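Local coordinates for hypothetical protein (Pseudomonas aeruginosa, PDB 1U69), which is of unknown function but has a glyoxalase-like, PhnB-type fold and is regarded as a potential drug-resistance protein, at residues A17-T22 / R111-I116; R92-I97 / G102-C107; E127-P132 / R139-M144. One frame throughout, in Å; residues are numbered along the deposited sequence.

Contact 1: residues A17-T22 / R111-I116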
loop_
_atom_site.group_PDB
_atom_site.type_symbol
_atom_site.label_atom_id
_atom_site.label_comp_id
_atom_site.label_asym_id
_atom_site.label_seq_id
_atom_site.Cartn_x
_atom_site.Cartn_y
_atom_site.Cartn_z
ATOM N N ALA A 17 2.861 -20.636 15.368
ATOM C CA ALA A 17 2.660 -19.824 14.162
ATOM C C ALA A 17 1.283 -19.995 13.539
ATOM O O ALA A 17 0.665 -19.017 13.116
ATOM C CB ALA A 17 3.754 -20.108 13.114
ATOM N N LEU A 18 0.801 -21.231 13.458
ATOM C CA LEU A 18 -0.504 -21.473 12.841
ATOM C C LEU A 18 -1.626 -20.882 13.692
ATOM O O LEU A 18 -2.545 -20.285 13.153
ATOM C CB LEU A 18 -0.741 -22.963 12.584
ATOM C CG LEU A 18 -2.030 -23.318 11.823
ATOM C CD1 LEU A 18 -2.167 -22.554 10.498
ATOM C CD2 LEU A 18 -2.080 -24.837 11.589
ATOM N N GLU A 19 -1.550 -21.059 15.010
ATOM C CA GLU A 19 -2.565 -20.523 15.919
ATOM C C GLU A 19 -2.622 -19.010 15.808
ATOM O O GLU A 19 -3.706 -18.442 15.761
ATOM C CB GLU A 19 -2.304 -20.904 17.386
ATOM C CG GLU A 19 -3.378 -20.370 18.353
ATOM C CD GLU A 19 -3.027 -20.523 19.821
ATOM O OE1 GLU A 19 -2.218 -21.422 20.156
ATOM O OE2 GLU A 19 -3.576 -19.757 20.651
ATOM N N ALA A 20 -1.444 -18.374 15.803
ATOM C CA ALA A 20 -1.345 -16.920 15.709
ATOM C C ALA A 20 -1.924 -16.423 14.409
ATOM O O ALA A 20 -2.764 -15.534 14.412
ATOM C CB ALA A 20 0.086 -16.477 15.846
ATOM N N ALA A 21 -1.484 -17.007 13.292
ATOM C CA ALA A 21 -1.939 -16.596 11.959
ATOM C C ALA A 21 -3.455 -16.729 11.842
ATOM O O ALA A 21 -4.137 -15.855 11.292
ATOM C CB ALA A 21 -1.254 -17.426 10.903
ATOM N N THR A 22 -3.973 -17.829 12.367
ATOM C CA THR A 22 -5.399 -18.091 12.337
ATOM C C THR A 22 -6.137 -17.034 13.151
ATOM O O THR A 22 -7.170 -16.526 12.732
ATOM C CB THR A 22 -5.690 -19.488 12.893
ATOM O OG1 THR A 22 -5.074 -20.470 12.049
ATOM C CG2 THR A 22 -7.172 -19.790 12.827
ATOM N N ARG A 111 -0.035 -5.632 23.283
ATOM C CA ARG A 111 0.756 -6.806 22.973
ATOM C C ARG A 111 -0.148 -8.014 22.851
ATOM O O ARG A 111 -1.074 -8.181 23.643
ATOM C CB ARG A 111 1.791 -7.036 24.074
ATOM C CG ARG A 111 2.756 -5.902 24.217
ATOM C CD ARG A 111 4.172 -6.321 24.526
ATOM N NE ARG A 111 4.234 -6.944 25.833
ATOM C CZ ARG A 111 4.758 -6.396 26.922
ATOM N NH1 ARG A 111 5.316 -5.179 26.886
ATOM N NH2 ARG A 111 4.723 -7.077 28.056
ATOM N N ASP A 112 0.123 -8.867 21.868
ATOM C CA ASP A 112 -0.681 -10.077 21.707
ATOM C C ASP A 112 -0.145 -11.239 22.553
ATOM O O ASP A 112 0.858 -11.124 23.263
ATOM C CB ASP A 112 -0.901 -10.451 20.228
ATOM C CG ASP A 112 0.345 -10.940 19.507
ATOM O OD1 ASP A 112 1.293 -11.437 20.156
ATOM O OD2 ASP A 112 0.398 -10.913 18.235
ATOM N N LYS A 113 -0.857 -12.357 22.463
ATOM C CA LYS A 113 -0.572 -13.560 23.227
ATOM C C LYS A 113 0.851 -14.063 23.041
ATOM O O LYS A 113 1.396 -14.686 23.949
ATOM C CB LYS A 113 -1.556 -14.652 22.782
ATOM C CG LYS A 113 -1.380 -15.998 23.442
ATOM C CD LYS A 113 -2.574 -16.897 23.173
ATOM C CE LYS A 113 -2.442 -18.219 23.902
ATOM N NZ LYS A 113 -3.420 -19.209 23.409
ATOM N N TRP A 114 1.441 -13.791 21.871
ATOM C CA TRP A 114 2.755 -14.313 21.481
ATOM C C TRP A 114 3.833 -13.254 21.679
ATOM O O TRP A 114 4.996 -13.466 21.346
ATOM C CB TRP A 114 2.679 -14.840 20.031
ATOM C CG TRP A 114 1.556 -15.825 19.934
ATOM C CD1 TRP A 114 1.593 -17.138 20.304
ATOM C CD2 TRP A 114 0.197 -15.553 19.573
ATOM N NE1 TRP A 114 0.350 -17.710 20.157
ATOM C CE2 TRP A 114 -0.525 -16.761 19.703
ATOM C CE3 TRP A 114 -0.482 -14.419 19.119
ATOM C CZ2 TRP A 114 -1.878 -16.857 19.411
ATOM C CZ3 TRP A 114 -1.818 -14.514 18.835
ATOM C CH2 TRP A 114 -2.511 -15.725 18.987
ATOM N N GLY A 115 3.437 -12.133 22.282
ATOM C CA GLY A 115 4.353 -11.082 22.667
ATOM C C GLY A 115 4.621 -10.029 21.620
ATOM O O GLY A 115 5.475 -9.166 21.850
ATOM N N ILE A 116 3.905 -10.072 20.497
ATOM C CA ILE A 116 4.136 -9.116 19.406
ATOM C C ILE A 116 3.400 -7.826 19.715
ATOM O O ILE A 116 2.264 -7.850 20.185
ATOM C CB ILE A 116 3.681 -9.728 18.076
ATOM C CG1 ILE A 116 4.637 -10.872 17.717
ATOM C CG2 ILE A 116 3.610 -8.673 16.981
ATOM C CD1 ILE A 116 4.057 -11.876 16.819
HETATM O O HOH W 1 -0.162 -20.279 21.826
#

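Contact 2: residues R92-I97 / G102-C107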
loop_
_atom_site.group_PDB
_atom_site.type_symbol
_atom_site.label_atom_id
_atom_site.label_comp_id
_atom_site.label_asym_id
_atom_site.label_seq_id
_atom_site.Cartn_x
_atom_site.Cartn_y
_atom_site.Cartn_z
ATOM N N ARG A 92 -12.673 -2.484 19.178
ATOM C CA ARG A 92 -12.795 -3.890 18.818
ATOM C C ARG A 92 -11.427 -4.529 18.678
ATOM O O ARG A 92 -11.201 -5.633 19.173
ATOM C CB ARG A 92 -13.604 -4.072 17.527
ATOM C CG ARG A 92 -13.861 -5.521 17.208
ATOM C CD ARG A 92 -14.573 -5.739 15.873
ATOM N NE ARG A 92 -13.715 -5.624 14.679
ATOM C CZ ARG A 92 -12.774 -6.507 14.321
ATOM N NH1 ARG A 92 -12.527 -7.593 15.061
ATOM N NH2 ARG A 92 -12.084 -6.310 13.195
ATOM N N LEU A 93 -10.506 -3.832 18.011
ATOM C CA LEU A 93 -9.199 -4.389 17.715
ATOM C C LEU A 93 -8.323 -4.416 18.961
ATOM O O LEU A 93 -7.640 -5.410 19.234
ATOM C CB LEU A 93 -8.539 -3.604 16.569
ATOM C CG LEU A 93 -9.205 -3.770 15.191
ATOM C CD1 LEU A 93 -8.369 -3.047 14.119
ATOM C CD2 LEU A 93 -9.378 -5.224 14.834
ATOM N N TRP A 94 -8.346 -3.334 19.709
ATOM C CA TRP A 94 -7.618 -3.255 20.981
ATOM C C TRP A 94 -8.049 -4.392 21.921
ATOM O O TRP A 94 -7.227 -5.136 22.456
ATOM C CB TRP A 94 -7.886 -1.898 21.623
ATOM C CG TRP A 94 -7.371 -1.755 23.031
ATOM C CD1 TRP A 94 -8.009 -2.116 24.180
ATOM C CD2 TRP A 94 -6.113 -1.205 23.434
ATOM N NE1 TRP A 94 -7.235 -1.825 25.276
ATOM C CE2 TRP A 94 -6.055 -1.270 24.840
ATOM C CE3 TRP A 94 -5.024 -0.660 22.744
ATOM C CZ2 TRP A 94 -4.963 -0.806 25.571
ATOM C CZ3 TRP A 94 -3.939 -0.228 23.463
ATOM C CH2 TRP A 94 -3.915 -0.284 24.862
ATOM N N ASN A 95 -9.351 -4.542 22.086
ATOM C CA ASN A 95 -9.876 -5.563 22.978
ATOM C C ASN A 95 -9.544 -6.970 22.497
ATOM O O ASN A 95 -9.248 -7.848 23.305
ATOM C CB ASN A 95 -11.375 -5.395 23.133
ATOM C CG ASN A 95 -11.745 -4.209 23.999
ATOM O OD1 ASN A 95 -10.965 -3.761 24.851
ATOM N ND2 ASN A 95 -12.943 -3.679 23.774
ATOM N N ALA A 96 -9.579 -7.185 21.188
ATOM C CA ALA A 96 -9.266 -8.500 20.634
ATOM C C ALA A 96 -7.860 -8.952 20.983
ATOM O O ALA A 96 -7.665 -10.081 21.436
ATOM C CB ALA A 96 -9.466 -8.501 19.126
ATOM N N ILE A 97 -6.889 -8.050 20.800
ATOM C CA ILE A 97 -5.484 -8.358 21.048
ATOM C C ILE A 97 -5.257 -8.554 22.545
ATOM O O ILE A 97 -4.609 -9.513 22.979
ATOM C CB ILE A 97 -4.563 -7.238 20.467
ATOM C CG1 ILE A 97 -4.705 -7.164 18.937
ATOM C CG2 ILE A 97 -3.120 -7.460 20.859
ATOM C CD1 ILE A 97 -4.398 -5.792 18.358
ATOM N N GLY A 102 -3.328 -11.317 25.833
ATOM C CA GLY A 102 -2.455 -10.188 25.544
ATOM C C GLY A 102 -2.302 -9.256 26.731
ATOM O O GLY A 102 -2.721 -9.588 27.847
ATOM N N GLU A 103 -1.677 -8.095 26.488
ATOM C CA GLU A 103 -1.482 -7.047 27.492
ATOM C C GLU A 103 -1.793 -5.650 26.944
ATOM O O GLU A 103 -1.525 -5.339 25.771
ATOM C CB GLU A 103 -0.039 -7.036 28.013
ATOM C CG GLU A 103 0.506 -8.383 28.446
ATOM C CD GLU A 103 0.073 -8.769 29.835
ATOM O OE1 GLU A 103 -0.500 -7.915 30.550
ATOM O OE2 GLU A 103 0.323 -9.935 30.225
ATOM N N GLU A 104 -2.349 -4.805 27.809
ATOM C CA GLU A 104 -2.477 -3.388 27.518
ATOM C C GLU A 104 -1.137 -2.697 27.687
ATOM O O GLU A 104 -0.317 -3.115 28.506
ATOM C CB GLU A 104 -3.486 -2.726 28.450
ATOM C CG GLU A 104 -4.887 -3.260 28.298
ATOM C CD GLU A 104 -5.918 -2.464 29.063
ATOM O OE1 GLU A 104 -6.894 -1.979 28.444
ATOM O OE2 GLU A 104 -5.758 -2.344 30.286
ATOM N N SER A 105 -0.913 -1.653 26.891
ATOM C CA SER A 105 0.222 -0.757 27.084
ATOM C C SER A 105 -0.240 0.681 26.865
ATOM O O SER A 105 -1.429 0.966 26.981
ATOM C CB SER A 105 1.392 -1.133 26.168
ATOM O OG SER A 105 2.590 -0.492 26.583
ATOM N N ALA A 106 0.695 1.571 26.547
ATOM C CA ALA A 106 0.465 3.018 26.530
ATOM C C ALA A 106 0.266 3.589 25.113
ATOM O O ALA A 106 0.858 3.110 24.156
ATOM C CB ALA A 106 1.661 3.703 27.171
ATOM N N CYS A 107 -0.529 4.649 25.002
ATOM C CA CYS A 107 -0.625 5.451 23.781
ATOM C C CYS A 107 -1.005 4.629 22.550
ATOM O O CYS A 107 -0.443 4.820 21.472
ATOM C CB CYS A 107 0.690 6.165 23.496
ATOM S SG CYS A 107 1.309 7.124 24.894
#

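Contact 3: residues E127-P132 / R139-M144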
loop_
_atom_site.group_PDB
_atom_site.type_symbol
_atom_site.label_atom_id
_atom_site.label_comp_id
_atom_site.label_asym_id
_atom_site.label_seq_id
_atom_site.Cartn_x
_atom_site.Cartn_y
_atom_site.Cartn_z
ATOM N N GLU A 127 -2.711 12.192 12.374
ATOM C CA GLU A 127 -2.776 13.468 11.672
ATOM C C GLU A 127 -2.597 14.650 12.615
ATOM O O GLU A 127 -1.961 15.633 12.259
ATOM C CB GLU A 127 -4.091 13.571 10.919
ATOM C CG GLU A 127 -4.202 12.540 9.814
ATOM C CD GLU A 127 -5.507 12.646 9.073
ATOM O OE1 GLU A 127 -6.510 12.048 9.534
ATOM O OE2 GLU A 127 -5.527 13.350 8.037
ATOM N N ALA A 128 -3.111 14.520 13.834
ATOM C CA ALA A 128 -2.977 15.560 14.853
ATOM C C ALA A 128 -1.518 15.810 15.227
ATOM O O ALA A 128 -1.086 16.950 15.278
ATOM C CB ALA A 128 -3.791 15.197 16.086
ATOM N N ILE A 129 -0.760 14.736 15.458
ATOM C CA ILE A 129 0.630 14.814 15.890
ATOM C C ILE A 129 1.595 15.318 14.807
ATOM O O ILE A 129 2.651 15.879 15.123
ATOM C CB ILE A 129 1.084 13.403 16.403
ATOM C CG1 ILE A 129 0.413 13.102 17.745
ATOM C CG2 ILE A 129 2.591 13.303 16.530
ATOM C CD1 ILE A 129 0.416 11.626 18.091
ATOM N N ALA A 130 1.239 15.098 13.546
ATOM C CA ALA A 130 2.083 15.494 12.417
ATOM C C ALA A 130 1.670 16.839 11.828
ATOM O O ALA A 130 2.214 17.254 10.805
ATOM C CB ALA A 130 2.048 14.420 11.337
ATOM N N SER A 131 0.714 17.507 12.471
ATOM C CA SER A 131 0.157 18.763 11.967
ATOM C C SER A 131 1.212 19.868 11.923
ATOM O O SER A 131 2.055 19.958 12.814
ATOM C CB SER A 131 -1.015 19.211 12.850
ATOM O OG SER A 131 -1.586 20.431 12.387
ATOM N N PRO A 132 1.164 20.712 10.888
ATOM C CA PRO A 132 2.043 21.891 10.821
ATOM C C PRO A 132 1.659 22.927 11.872
ATOM O O PRO A 132 2.495 23.754 12.234
ATOM C CB PRO A 132 1.807 22.427 9.408
ATOM C CG PRO A 132 0.448 21.965 9.049
ATOM C CD PRO A 132 0.267 20.628 9.723
ATOM N N ARG A 139 -0.484 19.521 21.918
ATOM C CA ARG A 139 -1.615 19.252 22.811
ATOM C C ARG A 139 -2.139 17.840 22.611
ATOM O O ARG A 139 -2.435 17.157 23.577
ATOM C CB ARG A 139 -2.754 20.252 22.607
ATOM C CG ARG A 139 -2.504 21.617 23.177
ATOM C CD ARG A 139 -3.760 22.498 23.198
ATOM N NE ARG A 139 -4.297 22.737 21.858
ATOM C CZ ARG A 139 -3.935 23.743 21.059
ATOM N NH1 ARG A 139 -3.017 24.633 21.433
ATOM N NH2 ARG A 139 -4.492 23.852 19.862
ATOM N N ALA A 140 -2.242 17.407 21.357
ATOM C CA ALA A 140 -2.702 16.065 21.036
ATOM C C ALA A 140 -1.737 15.022 21.584
ATOM O O ALA A 140 -2.160 14.029 22.166
ATOM C CB ALA A 140 -2.858 15.915 19.532
ATOM N N PHE A 141 -0.440 15.263 21.390
ATOM C CA PHE A 141 0.615 14.379 21.883
ATOM C C PHE A 141 0.553 14.232 23.391
ATOM O O PHE A 141 0.608 13.116 23.914
ATOM C CB PHE A 141 1.997 14.894 21.472
ATOM C CG PHE A 141 3.081 13.838 21.522
ATOM C CD1 PHE A 141 3.356 13.062 20.414
ATOM C CD2 PHE A 141 3.817 13.632 22.677
ATOM C CE1 PHE A 141 4.351 12.092 20.457
ATOM C CE2 PHE A 141 4.814 12.670 22.727
ATOM C CZ PHE A 141 5.080 11.905 21.616
ATOM N N GLU A 142 0.433 15.360 24.086
ATOM C CA GLU A 142 0.319 15.358 25.538
ATOM C C GLU A 142 -0.952 14.647 26.014
ATOM O O GLU A 142 -0.917 13.963 27.026
ATOM C CB GLU A 142 0.378 16.791 26.077
ATOM C CG GLU A 142 1.739 17.456 25.890
ATOM C CD GLU A 142 2.888 16.602 26.392
ATOM O OE1 GLU A 142 2.792 16.155 27.557
ATOM O OE2 GLU A 142 3.885 16.373 25.649
ATOM N N ALA A 143 -2.049 14.760 25.268
ATOM C CA ALA A 143 -3.287 14.063 25.642
ATOM C C ALA A 143 -3.158 12.535 25.442
ATOM O O ALA A 143 -3.596 11.739 26.279
ATOM C CB ALA A 143 -4.458 14.615 24.858
HETATM N N MSE A 144 -2.531 12.138 24.344
HETATM C CA MSE A 144 -2.260 10.730 24.055
HETATM C C MSE A 144 -1.445 10.069 25.193
HETATM O O MSE A 144 -1.650 8.893 25.523
HETATM C CB MSE A 144 -1.549 10.640 22.702
HETATM C CG MSE A 144 -1.109 9.259 22.245
HETATM SE SE MSE A 144 0.385 9.437 21.026
HETATM C CE MSE A 144 1.696 10.001 22.339
#

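Contact 1: residues A17-T22 / R111-I116
A20 on helix 17-27 lies against the indole of W114, which sits in the type I turn D112-G115 between strands 109-111 and 117-122 of this glyoxalase-like fold. A20 CB stands 3.7 Å from the centroid of the six-membered ring of W114, nearly on its normal, in a CH-pi contact. Alanine suits the position because its short side chain lets the helix backbone approach, with CA also close over the ring. K113 CB backs the opposite face, so the indole is sandwiched.

At the indole edge the polar groups are paired. K113 and E19, both extended and crossing at about a right angle, form a salt bridge in which K113 NZ reaches the syn lone pair of E19 OE2 at 2.8 Å. The other oxygen, E19 OE1, accepts from a water at 2.9 Å, and that water in turn accepts from W114 NE1 at 3.1 Å, giving the ring nitrogen an acceptor.

D112 organises the turn from within. Its OD2 takes bonds from Y24 OH and W118 NE1, while G115, with its positive phi, closes the turn with N bonded to D112 O. D112 OD1 accepts from W114 N at 2.9 Å, making an Asx turn, and also, from the opposite face of the carboxylate, from I116 N at 3.0 Å.

Contact 2: residues R92-I97 / G102-C107
W94 lays the edge of its indole against the side chain of E104, the two crossing at about a right angle. E104 CG lies beyond the ring edge at W94 CZ2, 3.7 Å from that atom and displaced to one side of the indole plane, whereas the carboxylate reaches the pyrrole nitrogen. There W94 NE1 donates to E104 OE1 at 3.2 Å, with an N-H...O angle of 149°. The oxygen lies almost exactly in the indole plane, although the carboxylate itself is turned 58° from that plane. The bond uses the anti lone pair of OE1, the one directed away from the other carboxylate oxygen.

The torsions explain the reach of both partners. W94 has CG anti to the backbone N (chi1 171°), which places the indole so that its edge meets E104 and S105, and E104 continues extended beyond CG. Tryptophan fits because it combines a large apolar surface for a buried site with one N-H that can be satisfied at the margin. Glutamate fits because, in an exposed residue, its methylenes can line the ring while the carboxylate takes the N-H. Farther round the rim, W94 CH2 comes within 3.5 Å of S105 O, again near the ring plane, where the electropositive C-H edge can face a carbonyl.

Before strand 103-104, G102 CA approaches I97 O at 3.4 Å in a CA-H...O contact, and the glycine leaves no beta carbon to collide with that carbonyl.

The contact joins helix 87-99 to the strand that follows it, 103-104, outermost in its sheet. Farther into that sheet, W94 and I97 pack on C110 of the neighbouring strand 109-111, and L93 and I97 on I120 of strand 117-122.

Contact 3: residues E127-P132 / R139-M144
A128 and A140 meet methyl to methyl, their CB atoms 3.6 Å apart, where helix 123-129 packs on helix 134-144. These consecutive helices, linked by a short loop, form a helix-loop-helix arrangement in the C-terminal helical part, outside the two sheets. Such small side chains allow the backbones to approach closely: the CA atoms of A128 and A140 are 6.2 Å apart, and those of I129 and F141 6.0 Å.

Beside them, I129 meets F141 and M144. Both of its branches touch F141 CD1, I129 CG2 at 4.0 Å and at the edge of the phenyl ring. The longer branch, anti to the carbonyl carbon (chi1 -72°), also carries I129 CD1 to 3.7 Å from M144 SE; this residue is a selenomethionine. P40 of the second subunit rests against I129 and F141.

M144 bends at chi3 (71°), which brings M144 CE over the centre of the F141 ring, 3.8 Å above its plane. The flexible selenoether chain can thereby cover a ring face while its selenium faces I129.

Helix 152-159 packs against the pair: its F159 touches A128 and S131, its I155 and A158 touch A143, and its A158 and F159 carbonyls accept from R139.

How the contacts relate
Contacts 1 and 2 adjoin: R111 O lies 2.9 Å from E103 N in a probable hydrogen bond, and contact 2 is nested in the chain loop that contact 1 closes. Contact 1 joins the helix packed on the first sheet to a loop of the second, while contact 2 stays within the second. Both use a tryptophan: contact 1 covers its face and relays its N-H through water, whereas contact 2 bonds it directly to a carboxylate. Each is partly buried, with charged groups in exposed residues. Contact 3 is buried, wholly apolar and helix to helix, its centre about 22 Å from the centre of the chain; it meets contact 2 where C107 SG packs on M144 O.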